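Local coordinates for amino acid ABC transporter, binding protein (Thermus thermophilus, PDB 3VV5) that binds the lysine analogue (S)-2-aminoethyl-L-cysteine as the solute-binding protein of an ABC transporter and probably delivers amino acids for uptake, at residues Ala136-Val148 and Ile159-Asp171. Residues are numbered along the deposited sequence; the frame is centred on the assembly and turned at random.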
loop_
_atom_site.group_PDB
_atom_site.type_symbol
_atom_site.label_atom_id
_atom_site.label_comp_id
_atom_site.label_asym_id
_atom_site.label_seq_id
_atom_site.Cartn_x
_atom_site.Cartn_y
_atom_site.Cartn_z
ATOM N N ALA A 136 20.607 -0.664 -8.036
ATOM C CA ALA A 136 20.483 -2.122 -8.004
ATOM C C ALA A 136 21.855 -2.790 -8.106
ATOM O O ALA A 136 22.111 -3.787 -7.433
ATOM C CB ALA A 136 19.566 -2.612 -9.121
ATOM N N LYS A 137 22.725 -2.240 -8.958
ATOM C CA LYS A 137 24.090 -2.766 -9.138
ATOM C C LYS A 137 24.848 -2.720 -7.803
ATOM O O LYS A 137 25.596 -3.648 -7.469
ATOM C CB LYS A 137 24.836 -1.958 -10.226
ATOM C CG LYS A 137 26.196 -2.526 -10.652
ATOM C CD LYS A 137 27.077 -1.427 -11.283
ATOM C CE LYS A 137 28.465 -1.939 -11.685
ATOM N NZ LYS A 137 29.263 -2.507 -10.546
ATOM N N ASP A 138 24.628 -1.649 -7.043
ATOM C CA ASP A 138 25.295 -1.430 -5.745
ATOM C C ASP A 138 24.951 -2.496 -4.694
ATOM O O ASP A 138 25.627 -2.600 -3.659
ATOM C CB ASP A 138 24.887 -0.069 -5.153
ATOM C CG ASP A 138 25.617 1.108 -5.756
ATOM O OD1 ASP A 138 26.547 0.921 -6.576
ATOM O OD2 ASP A 138 25.243 2.254 -5.389
ATOM N N LEU A 139 23.877 -3.248 -4.936
ATOM C CA LEU A 139 23.362 -4.213 -3.953
ATOM C C LEU A 139 24.074 -5.566 -3.965
ATOM O O LEU A 139 23.839 -6.412 -3.099
ATOM C CB LEU A 139 21.846 -4.394 -4.098
ATOM C CG LEU A 139 20.967 -3.162 -3.815
ATOM C CD1 LEU A 139 19.495 -3.481 -3.958
ATOM C CD2 LEU A 139 21.230 -2.561 -2.469
ATOM N N GLN A 140 24.953 -5.763 -4.941
ATOM C CA GLN A 140 25.810 -6.956 -4.972
ATOM C C GLN A 140 26.619 -7.112 -3.674
ATOM O O GLN A 140 27.365 -6.221 -3.294
ATOM C CB GLN A 140 26.727 -6.910 -6.205
ATOM C CG GLN A 140 25.927 -6.988 -7.499
ATOM C CD GLN A 140 26.764 -6.909 -8.761
ATOM O OE1 GLN A 140 27.695 -7.694 -8.961
ATOM N NE2 GLN A 140 26.410 -5.975 -9.642
ATOM N N GLY A 141 26.434 -8.235 -2.981
ATOM C CA GLY A 141 27.164 -8.497 -1.723
ATOM C C GLY A 141 26.539 -7.817 -0.515
ATOM O O GLY A 141 27.119 -7.804 0.582
ATOM N N LYS A 142 25.337 -7.273 -0.702
ATOM C CA LYS A 142 24.695 -6.479 0.349
ATOM C C LYS A 142 23.514 -7.211 0.967
ATOM O O LYS A 142 22.973 -8.164 0.389
ATOM C CB LYS A 142 24.290 -5.093 -0.180
ATOM C CG LYS A 142 25.452 -4.316 -0.797
ATOM C CD LYS A 142 26.427 -3.838 0.267
ATOM C CE LYS A 142 27.682 -3.256 -0.348
ATOM N NZ LYS A 142 28.470 -2.570 0.736
ATOM N N VAL A 143 23.127 -6.770 2.156
ATOM C CA VAL A 143 21.978 -7.353 2.856
ATOM C C VAL A 143 20.802 -6.386 2.666
ATOM O O VAL A 143 20.893 -5.219 3.029
ATOM C CB VAL A 143 22.279 -7.555 4.356
ATOM C CG1 VAL A 143 21.088 -8.201 5.071
ATOM C CG2 VAL A 143 23.554 -8.415 4.540
ATOM N N VAL A 144 19.710 -6.884 2.096
ATOM C CA VAL A 144 18.558 -6.040 1.797
ATOM C C VAL A 144 17.343 -6.437 2.648
ATOM O O VAL A 144 17.030 -7.623 2.775
ATOM C CB VAL A 144 18.251 -6.046 0.251
ATOM C CG1 VAL A 144 17.000 -5.239 -0.096
ATOM C CG2 VAL A 144 19.426 -5.485 -0.517
ATOM N N GLY A 145 16.679 -5.441 3.243
ATOM C CA GLY A 145 15.462 -5.668 4.045
ATOM C C GLY A 145 14.190 -5.277 3.292
ATOM O O GLY A 145 14.109 -4.166 2.753
ATOM N N VAL A 146 13.211 -6.188 3.268
ATOM C CA VAL A 146 11.871 -5.959 2.653
ATOM C C VAL A 146 10.735 -6.561 3.476
ATOM O O VAL A 146 10.907 -7.583 4.162
ATOM C CB VAL A 146 11.768 -6.597 1.252
ATOM C CG1 VAL A 146 12.630 -5.862 0.270
ATOM C CG2 VAL A 146 12.179 -8.058 1.320
ATOM N N GLN A 147 9.556 -5.952 3.373
ATOM C CA GLN A 147 8.345 -6.547 3.916
ATOM C C GLN A 147 7.951 -7.813 3.146
ATOM O O GLN A 147 8.007 -7.830 1.916
ATOM C CB GLN A 147 7.180 -5.549 3.876
ATOM C CG GLN A 147 6.007 -6.064 4.662
ATOM C CD GLN A 147 4.833 -5.129 4.722
ATOM O OE1 GLN A 147 4.775 -4.111 4.017
ATOM N NE2 GLN A 147 3.863 -5.478 5.567
ATOM N N VAL A 148 7.533 -8.855 3.874
ATOM C CA VAL A 148 7.087 -10.101 3.250
ATOM C C VAL A 148 5.841 -9.886 2.386
ATOM O O VAL A 148 4.978 -9.048 2.698
ATOM C CB VAL A 148 6.821 -11.237 4.297
ATOM C CG1 VAL A 148 5.653 -10.877 5.223
ATOM C CG2 VAL A 148 6.596 -12.591 3.594
ATOM N N ILE A 159 17.066 -9.040 -8.424
ATOM C CA ILE A 159 18.357 -8.346 -8.517
ATOM C C ILE A 159 19.534 -9.303 -8.217
ATOM O O ILE A 159 19.642 -9.837 -7.110
ATOM C CB ILE A 159 18.393 -7.111 -7.589
ATOM C CG1 ILE A 159 17.238 -6.151 -7.921
ATOM C CG2 ILE A 159 19.749 -6.390 -7.668
ATOM C CD1 ILE A 159 16.923 -5.161 -6.800
ATOM N N PRO A 160 20.431 -9.510 -9.202
ATOM C CA PRO A 160 21.444 -10.546 -8.989
ATOM C C PRO A 160 22.528 -10.109 -8.003
ATOM O O PRO A 160 22.890 -8.926 -7.949
ATOM C CB PRO A 160 22.030 -10.786 -10.392
ATOM C CG PRO A 160 21.262 -9.853 -11.342
ATOM C CD PRO A 160 20.611 -8.811 -10.487
ATOM N N GLY A 161 23.004 -11.061 -7.206
ATOM C CA GLY A 161 24.189 -10.853 -6.401
ATOM C C GLY A 161 23.957 -10.360 -4.994
ATOM O O GLY A 161 24.912 -10.182 -4.248
ATOM N N ILE A 162 22.696 -10.132 -4.621
ATOM C CA ILE A 162 22.372 -9.755 -3.249
ATOM C C ILE A 162 22.746 -10.894 -2.305
ATOM O O ILE A 162 22.400 -12.050 -2.543
ATOM C CB ILE A 162 20.883 -9.389 -3.090
ATOM C CG1 ILE A 162 20.594 -8.069 -3.821
ATOM C CG2 ILE A 162 20.501 -9.307 -1.593
ATOM C CD1 ILE A 162 19.120 -7.777 -4.041
ATOM N N LYS A 163 23.454 -10.559 -1.234
ATOM C CA LYS A 163 23.963 -11.572 -0.308
ATOM C C LYS A 163 22.812 -12.221 0.470
ATOM O O LYS A 163 22.784 -13.433 0.663
ATOM C CB LYS A 163 24.982 -10.944 0.643
ATOM C CG LYS A 163 25.546 -11.876 1.708
ATOM C CD LYS A 163 26.685 -11.185 2.444
ATOM C CE LYS A 163 26.841 -11.709 3.864
ATOM N NZ LYS A 163 27.281 -13.132 3.888
ATOM N N GLU A 164 21.847 -11.405 0.885
ATOM C CA GLU A 164 20.727 -11.907 1.658
ATOM C C GLU A 164 19.558 -10.933 1.616
ATOM O O GLU A 164 19.745 -9.715 1.668
ATOM C CB GLU A 164 21.150 -12.163 3.101
ATOM C CG GLU A 164 20.451 -13.351 3.733
ATOM C CD GLU A 164 20.587 -13.356 5.232
ATOM O OE1 GLU A 164 20.009 -12.448 5.877
ATOM O OE2 GLU A 164 21.267 -14.266 5.762
ATOM N N VAL A 165 18.364 -11.502 1.502
ATOM C CA VAL A 165 17.116 -10.747 1.542
ATOM C C VAL A 165 16.386 -11.080 2.844
ATOM O O VAL A 165 15.771 -12.142 2.971
ATOM C CB VAL A 165 16.212 -11.031 0.311
ATOM C CG1 VAL A 165 14.972 -10.118 0.325
ATOM C CG2 VAL A 165 16.979 -10.871 -0.996
ATOM N N ARG A 166 16.486 -10.171 3.811
ATOM C CA ARG A 166 15.815 -10.304 5.098
ATOM C C ARG A 166 14.363 -9.870 4.950
ATOM O O ARG A 166 14.095 -8.792 4.416
ATOM C CB ARG A 166 16.473 -9.409 6.141
ATOM C CG ARG A 166 17.927 -9.730 6.460
ATOM C CD ARG A 166 18.059 -10.397 7.831
ATOM N NE ARG A 166 19.449 -10.773 8.087
ATOM C CZ ARG A 166 20.354 -9.993 8.682
ATOM N NH1 ARG A 166 20.028 -8.781 9.117
ATOM N NH2 ARG A 166 21.591 -10.437 8.850
ATOM N N THR A 167 13.441 -10.689 5.437
ATOM C CA THR A 167 12.015 -10.406 5.287
ATOM C C THR A 167 11.390 -9.972 6.618
ATOM O O THR A 167 11.766 -10.470 7.687
ATOM C CB THR A 167 11.249 -11.601 4.678
ATOM O OG1 THR A 167 11.473 -12.767 5.480
ATOM C CG2 THR A 167 11.724 -11.885 3.247
ATOM N N TYR A 168 10.450 -9.034 6.559
ATOM C CA TYR A 168 9.853 -8.460 7.772
ATOM C C TYR A 168 8.341 -8.541 7.681
ATOM O O TYR A 168 7.780 -8.427 6.592
ATOM C CB TYR A 168 10.313 -6.998 7.977
ATOM C CG TYR A 168 11.810 -6.875 8.209
ATOM C CD1 TYR A 168 12.716 -6.942 7.145
ATOM C CD2 TYR A 168 12.321 -6.728 9.494
ATOM C CE1 TYR A 168 14.090 -6.869 7.365
ATOM C CE2 TYR A 168 13.697 -6.646 9.726
ATOM C CZ TYR A 168 14.571 -6.724 8.658
ATOM O OH TYR A 168 15.924 -6.646 8.897
ATOM N N GLN A 169 7.679 -8.748 8.817
ATOM C CA GLN A 169 6.219 -8.756 8.831
ATOM C C GLN A 169 5.678 -7.367 8.521
ATOM O O GLN A 169 4.703 -7.226 7.793
ATOM C CB GLN A 169 5.678 -9.228 10.179
ATOM C CG GLN A 169 4.144 -9.338 10.189
ATOM C CD GLN A 169 3.615 -10.299 11.228
ATOM O OE1 GLN A 169 4.254 -10.541 12.255
ATOM N NE2 GLN A 169 2.429 -10.850 10.972
ATOM N N ARG A 170 6.318 -6.352 9.087
ATOM C CA ARG A 170 5.881 -4.984 8.918
ATOM C C ARG A 170 7.021 -4.141 8.374
ATOM O O ARG A 170 8.164 -4.204 8.850
ATOM C CB ARG A 170 5.323 -4.397 10.231
ATOM C CG ARG A 170 4.021 -5.079 10.707
ATOM C CD ARG A 170 3.586 -4.626 12.111
ATOM N NE ARG A 170 4.448 -5.184 13.150
ATOM C CZ ARG A 170 4.309 -6.396 13.685
ATOM N NH1 ARG A 170 5.167 -6.809 14.613
ATOM N NH2 ARG A 170 3.324 -7.200 13.288
ATOM N N ASP A 171 6.677 -3.326 7.383
ATOM C CA ASP A 171 7.654 -2.484 6.717
ATOM C C ASP A 171 8.463 -1.588 7.680
ATOM O O ASP A 171 9.686 -1.448 7.491
ATOM C CB ASP A 171 6.969 -1.682 5.606
ATOM C CG ASP A 171 7.953 -1.090 4.617
ATOM O OD1 ASP A 171 8.866 -1.800 4.149
ATOM O OD2 ASP A 171 7.789 0.082 4.294
HETATM O O HOH W 1 22.902 -6.263 -8.815
HETATM O O HOH W 2 9.534 -3.281 2.157
HETATM O O HOH W 3 3.346 -8.585 5.218
#
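A136 rests its CB on CG2 of I159, and one water joins A136 O to P160 O. L139 follows, with CB 3.9 Å from I162 CG1. G141 N donates to G161 O at 2.8 Å and ties the type II turn L139-K142 to the type II turn I159-I162. From V143 the chains run as parallel strands, their axes 29° apart. V143 lays CG1 over one face of the R166 guanidinium, whose NE forms a salt bridge with E164 OE1. V144 and V146 bond by N and O to E164, R166 and Y168. G145 CA lies 3.8 Å from Y168 CE1, and a CB here would press on that ring. On the side of V144, V146 CG2 packs 3.6 Å from V165 CG1. Q147 has CG anti to its backbone N (chi1 -169°), and its extended chain carries NE2 to Q169 O at 3.0 Å. The same NE2 bonds to E43, and the side chain touches the bound L-thialysine. With an alanine here, Q169 O and E43 would probably each lose their amide partner, and a gap could open beside the ligand. A second water links Q147 N to D171 OD1; the D171 carboxylate also bonds to T188 and W186. V148 N closes the pairing on Y168 O. The strands form a beta-alpha-beta unit with helix 151-158, which packs on V146, V165 and T167. Strand 185-189 continues the sheet beyond 143-147.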